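Local coordinates for protein kallistatin (Homo sapiens, PDB 6F4V) that inhibits tissue kallikrein as a secreted serpin, forming a stable equimolar complex with the protease after cleavage at its reactive site, at residues Y214-S218 with K239-I243; C217-R221 with W255-L259. One frame throughout, in Å; residues are numbered along the deposited sequence.

Contact 1 (Y214-S218 with K239-I243). With Z9L (methyl 2,3,6-tri-O-sulfo-alpha-D-glucopyranoside), chain C.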
loop_
_atom_site.group_PDB
_atom_site.type_symbol
_atom_site.label_atom_id
_atom_site.label_comp_id
_atom_site.label_asym_id
_atom_site.label_seq_id
_atom_site.Cartn_x
_atom_site.Cartn_y
_atom_site.Cartn_z
ATOM N N TYR A 214 -3.544 24.621 12.607
ATOM C CA TYR A 214 -4.914 24.143 12.754
ATOM C C TYR A 214 -4.986 22.783 13.464
ATOM O O TYR A 214 -6.060 22.403 13.931
ATOM C CB TYR A 214 -5.613 23.976 11.393
ATOM C CG TYR A 214 -6.110 25.220 10.671
ATOM C CD1 TYR A 214 -5.300 25.897 9.744
ATOM C CD2 TYR A 214 -7.420 25.688 10.861
ATOM C CE1 TYR A 214 -5.770 27.010 9.049
ATOM C CE2 TYR A 214 -7.893 26.798 10.184
ATOM C CZ TYR A 214 -7.075 27.458 9.273
ATOM O OH TYR A 214 -7.565 28.569 8.611
ATOM N N LEU A 215 -3.893 22.023 13.489
ATOM C CA LEU A 215 -3.907 20.660 14.016
ATOM C C LEU A 215 -2.718 20.421 14.901
ATOM O O LEU A 215 -1.672 21.010 14.686
ATOM C CB LEU A 215 -3.834 19.650 12.867
ATOM C CG LEU A 215 -4.946 19.710 11.835
ATOM C CD1 LEU A 215 -4.574 18.788 10.672
ATOM C CD2 LEU A 215 -6.273 19.275 12.448
ATOM N N PRO A 216 -2.837 19.501 15.866
ATOM C CA PRO A 216 -1.716 19.231 16.766
ATOM C C PRO A 216 -0.665 18.294 16.145
ATOM O O PRO A 216 -0.484 17.165 16.592
ATOM C CB PRO A 216 -2.418 18.616 18.010
ATOM C CG PRO A 216 -3.593 17.905 17.425
ATOM C CD PRO A 216 -4.058 18.790 16.288
ATOM N N CYS A 217 0.062 18.782 15.139
ATOM C CA CYS A 217 1.084 17.979 14.487
ATOM C C CYS A 217 2.043 18.838 13.709
ATOM O O CYS A 217 1.769 20.010 13.439
ATOM C CB CYS A 217 0.449 16.926 13.546
ATOM S SG CYS A 217 -0.328 17.576 12.051
ATOM N N SER A 218 3.205 18.250 13.414
ATOM C CA SER A 218 4.111 18.747 12.401
ATOM C C SER A 218 4.158 17.777 11.226
ATOM O O SER A 218 3.859 16.606 11.371
ATOM C CB SER A 218 5.509 18.927 12.995
ATOM O OG SER A 218 5.504 19.866 14.065
ATOM N N LYS A 239 -1.704 12.781 20.667
ATOM C CA LYS A 239 -2.669 13.385 19.755
ATOM C C LYS A 239 -2.797 12.590 18.449
ATOM O O LYS A 239 -3.415 13.070 17.497
ATOM C CB LYS A 239 -2.298 14.849 19.485
ATOM C CG LYS A 239 -2.299 15.732 20.754
ATOM C CD LYS A 239 -3.722 15.917 21.298
ATOM C CE LYS A 239 -3.760 16.805 22.539
ATOM N NZ LYS A 239 -3.735 18.238 22.119
ATOM N N MET A 240 -2.294 11.353 18.444
ATOM C CA MET A 240 -2.349 10.515 17.253
ATOM C C MET A 240 -3.777 10.366 16.772
ATOM O O MET A 240 -4.054 10.530 15.579
ATOM C CB MET A 240 -1.741 9.118 17.510
ATOM C CG MET A 240 -1.864 8.161 16.326
ATOM S SD MET A 240 -1.091 8.753 14.801
ATOM C CE MET A 240 0.651 8.441 15.145
ATOM N N ARG A 241 -4.703 10.055 17.692
ATOM C CA ARG A 241 -6.097 9.878 17.267
ATOM C C ARG A 241 -6.701 11.109 16.626
ATOM O O ARG A 241 -7.465 10.975 15.655
ATOM C CB ARG A 241 -7.030 9.380 18.397
ATOM C CG ARG A 241 -7.045 7.867 18.573
ATOM C CD ARG A 241 -7.416 7.109 17.299
ATOM N NE ARG A 241 -8.797 7.310 16.846
ATOM C CZ ARG A 241 -9.267 6.974 15.638
ATOM N NH1 ARG A 241 -8.467 6.461 14.706
ATOM N NH2 ARG A 241 -10.556 7.173 15.358
ATOM N N GLU A 242 -6.368 12.287 17.143
ATOM C CA GLU A 242 -6.893 13.537 16.586
ATOM C C GLU A 242 -6.469 13.752 15.116
ATOM O O GLU A 242 -7.235 14.257 14.263
ATOM C CB GLU A 242 -6.440 14.749 17.403
ATOM C CG GLU A 242 -6.880 14.678 18.867
ATOM C CD GLU A 242 -7.070 16.040 19.527
ATOM O OE1 GLU A 242 -7.589 16.038 20.675
ATOM O OE2 GLU A 242 -6.742 17.104 18.920
ATOM N N ILE A 243 -5.247 13.347 14.807
ATOM C CA ILE A 243 -4.766 13.470 13.445
ATOM C C ILE A 243 -5.390 12.400 12.558
ATOM O O ILE A 243 -5.806 12.672 11.412
ATOM C CB ILE A 243 -3.227 13.404 13.417
ATOM C CG1 ILE A 243 -2.609 14.519 14.285
ATOM C CG2 ILE A 243 -2.738 13.480 12.001
ATOM C CD1 ILE A 243 -3.094 15.911 13.975
HETATM O O4 Z9L C . -3.576 31.414 7.511
HETATM C C4 Z9L C . -3.383 31.245 8.948
HETATM C C5 Z9L C . -3.256 29.789 9.416
HETATM O O5 Z9L C . -3.071 29.769 10.873
HETATM C C6 Z9L C . -2.105 29.047 8.804
HETATM O O6 Z9L C . -1.947 27.812 9.460
HETATM S S1 Z9L C . -1.140 26.656 8.575
HETATM O O7 Z9L C . -2.143 26.273 7.302
HETATM O O11 Z9L C . -0.861 25.336 9.517
HETATM O O15 Z9L C . 0.285 27.302 8.013
HETATM C C3 Z9L C . -4.619 31.821 9.583
HETATM O O3 Z9L C . -4.571 33.260 9.341
HETATM S S2 Z9L C . -5.972 33.933 8.772
HETATM O O8 Z9L C . -5.741 35.556 8.544
HETATM O O9 Z9L C . -7.185 33.692 9.891
HETATM O O10 Z9L C . -6.391 33.206 7.348
HETATM C C2 Z9L C . -4.861 31.566 11.044
HETATM O O2 Z9L C . -4.351 32.659 11.840
HETATM S S3 Z9L C . -5.157 33.112 13.236
HETATM O O12 Z9L C . -4.528 34.586 13.671
HETATM O O13 Z9L C . -4.858 32.033 14.447
HETATM O O14 Z9L C . -6.803 33.238 12.999
HETATM C C1 Z9L C . -4.276 30.255 11.609
HETATM O O1 Z9L C . -5.241 29.276 11.577
HETATM C C7 Z9L C . -5.095 28.172 12.478
#
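I243 reaches P216 and C217 through one branch of its side chain. Its CB carries CG1 anti to the carbonyl carbon (chi1 -58°); I243 CG1 comes within 4.0 Å of C217 CB. I243 CD1 gathers apolar atoms of the turn and the strand start: C217 CB at 3.7 Å, then C217 SG and P216 CD, with L215 CB a little farther. P216 slides past I243 in the opposite direction and turns its other ring atoms to K239 and E242, crossing both at about a right angle. P216 CG lies 3.9 Å from K239 CB and 3.6 Å from E242 OE2. An alanine in place of this proline would lose CG and CD, and would probably open a gap beside K239 and E242 and leave I243 CD1 with one neighbour fewer. Y214 belongs to the glycan pocket: methyl C7 of the sulfated glucoside sits 3.4 Å above the plane of the Y214 ring, over its centre, while R213 N and R254 NH2 hydrogen-bond the same sugar. P216 centres an inverse gamma turn, closed by C217 N to L215 O at 2.9 Å, that leads from the glycan site into strand 217-223 of serpin sheet B.

Contact 2 (C217-R221 with W255-L259); sequences CSVLR and WNNLL
With CG1 anti to the backbone N, V219 places its other methyl, CG2, over the indole of W255, whose own CG stands anti to the carbonyl carbon. The result is a CH-pi contact: V219 CG2 is 3.6 Å from the centroid of the five-membered ring of W255, only 8° off the normal. C217 SG comes to the same indole obliquely, 3.9 Å from W255 CZ2. W255 NE1 hydrogen-bonds D212 OD2, which holds the indole in place. Helix 249-258 thus packs across strand 217-223 of sheet B of the serpin fold, with V219 and R221 directed at the helix and S218 and L220 away from it, where another protein chain packs. Farther along, V219 CG1 meets L259 CD1 at 4.2 Å, and R221 CB also rests against that methyl. R221 starts extended and bends at chi3 (79°), which carries its guanidinium past L259 to the helix's C-terminal end. There R221 NH1 gives a weak hydrogen bond, 2.7 Å but bent to 125°, to L259 O, the acceptor lying at the edge of the guanidinium near its plane. Water 1 lies beside R221 NH1 and within 2.8 Å of N256 O, close also to N256 OD1. The same guanidinium also forms a salt bridge through NH2 with D223 and a cation-pi contact with W208.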
loop_
_atom_site.group_PDB
_atom_site.type_symbol
_atom_site.label_atom_id
_atom_site.label_comp_id
_atom_site.label_asym_id
_atom_site.label_seq_id
_atom_site.Cartn_x
_atom_site.Cartn_y
_atom_site.Cartn_z
ATOM N N CYS A 217 0.062 18.782 15.139
ATOM C CA CYS A 217 1.084 17.979 14.487
ATOM C C CYS A 217 2.043 18.838 13.709
ATOM O O CYS A 217 1.769 20.010 13.439
ATOM C CB CYS A 217 0.449 16.926 13.546
ATOM S SG CYS A 217 -0.328 17.576 12.051
ATOM N N SER A 218 3.205 18.250 13.414
ATOM C CA SER A 218 4.111 18.747 12.401
ATOM C C SER A 218 4.158 17.777 11.226
ATOM O O SER A 218 3.859 16.606 11.371
ATOM C CB SER A 218 5.509 18.927 12.995
ATOM O OG SER A 218 5.504 19.866 14.065
ATOM N N VAL A 219 4.549 18.269 10.066
ATOM C CA VAL A 219 4.608 17.470 8.851
ATOM C C VAL A 219 5.931 17.768 8.156
ATOM O O VAL A 219 6.282 18.928 7.949
ATOM C CB VAL A 219 3.424 17.810 7.912
ATOM C CG1 VAL A 219 3.458 16.980 6.626
ATOM C CG2 VAL A 219 2.086 17.621 8.637
ATOM N N LEU A 220 6.656 16.708 7.828
ATOM C CA LEU A 220 7.910 16.750 7.074
ATOM C C LEU A 220 7.656 16.062 5.767
ATOM O O LEU A 220 7.098 14.957 5.765
ATOM C CB LEU A 220 8.986 15.969 7.847
ATOM C CG LEU A 220 10.308 15.672 7.112
ATOM C CD1 LEU A 220 11.039 16.955 6.725
ATOM C CD2 LEU A 220 11.200 14.838 8.007
ATOM N N ARG A 221 8.075 16.657 4.647
ATOM C CA ARG A 221 8.061 15.917 3.399
ATOM C C ARG A 221 9.514 15.748 2.959
ATOM O O ARG A 221 10.248 16.754 2.866
ATOM C CB ARG A 221 7.283 16.661 2.326
ATOM C CG ARG A 221 6.930 15.848 1.088
ATOM C CD ARG A 221 6.504 16.791 -0.060
ATOM N NE ARG A 221 7.635 17.398 -0.730
ATOM C CZ ARG A 221 7.950 18.703 -0.890
ATOM N NH1 ARG A 221 7.218 19.689 -0.450
ATOM N NH2 ARG A 221 9.074 19.011 -1.543
ATOM N N TRP A 255 -1.549 19.729 3.137
ATOM C CA TRP A 255 -0.161 19.718 3.568
ATOM C C TRP A 255 0.828 19.831 2.390
ATOM O O TRP A 255 1.811 20.597 2.468
ATOM C CB TRP A 255 0.159 18.466 4.364
ATOM C CG TRP A 255 -0.470 18.436 5.725
ATOM C CD1 TRP A 255 -0.683 19.493 6.579
ATOM C CD2 TRP A 255 -0.945 17.274 6.395
ATOM N NE1 TRP A 255 -1.266 19.049 7.731
ATOM C CE2 TRP A 255 -1.440 17.690 7.654
ATOM C CE3 TRP A 255 -0.997 15.923 6.059
ATOM C CZ2 TRP A 255 -1.959 16.782 8.600
ATOM C CZ3 TRP A 255 -1.573 15.003 6.981
ATOM C CH2 TRP A 255 -2.035 15.457 8.243
ATOM N N ASN A 256 0.550 19.065 1.339
ATOM C CA ASN A 256 1.380 19.091 0.139
ATOM C C ASN A 256 1.467 20.495 -0.438
ATOM O O ASN A 256 2.570 20.958 -0.747
ATOM C CB ASN A 256 0.888 18.119 -0.924
ATOM C CG ASN A 256 1.924 17.934 -2.033
ATOM O OD1 ASN A 256 3.059 17.605 -1.758
ATOM N ND2 ASN A 256 1.545 18.206 -3.233
ATOM N N ASN A 257 0.324 21.182 -0.550
ATOM C CA ASN A 257 0.282 22.536 -1.123
ATOM C C ASN A 257 0.925 23.586 -0.229
ATOM O O ASN A 257 1.635 24.471 -0.744
ATOM C CB ASN A 257 -1.144 22.913 -1.560
ATOM C CG ASN A 257 -1.585 22.119 -2.776
ATOM O OD1 ASN A 257 -0.740 21.660 -3.560
ATOM N ND2 ASN A 257 -2.900 21.951 -2.952
ATOM N N LEU A 258 0.783 23.447 1.091
ATOM C CA LEU A 258 1.518 24.293 2.003
ATOM C C LEU A 258 3.010 24.103 1.801
ATOM O O LEU A 258 3.768 25.105 1.748
ATOM C CB LEU A 258 1.163 24.000 3.458
ATOM C CG LEU A 258 -0.256 24.438 3.839
ATOM C CD1 LEU A 258 -0.654 23.807 5.159
ATOM C CD2 LEU A 258 -0.334 25.976 3.879
ATOM N N LEU A 259 3.432 22.852 1.593
ATOM C CA LEU A 259 4.848 22.583 1.399
ATOM C C LEU A 259 5.336 22.802 -0.044
ATOM O O LEU A 259 6.327 22.230 -0.448
ATOM C CB LEU A 259 5.198 21.190 1.888
ATOM C CG LEU A 259 4.986 21.030 3.382
ATOM C CD1 LEU A 259 5.186 19.579 3.791
ATOM C CD2 LEU A 259 5.860 21.954 4.233
HETATM O O HOH W 1 4.810 19.245 -0.957
#

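How the contacts relate
Both contacts use strand 217-223 and share C217, whose side chain is flanked by I243 in contact 1 and by W255 in contact 2. Their partners are successive helices, 240-244 and 249-258, and the two sites touch directly where L215 CD1 packs 3.9 Å from W255 CZ2. Contact 1 lies at the strand's entry, partly buried, and its cross-segment chemistry is apolar packing with a carboxylate and a lysine at the margin. Contact 2 is more deeply buried and mixes aromatic packing with a polar end at R221. Each also borders the glycan: Y214 belongs to contact 1 and L258 to contact 2.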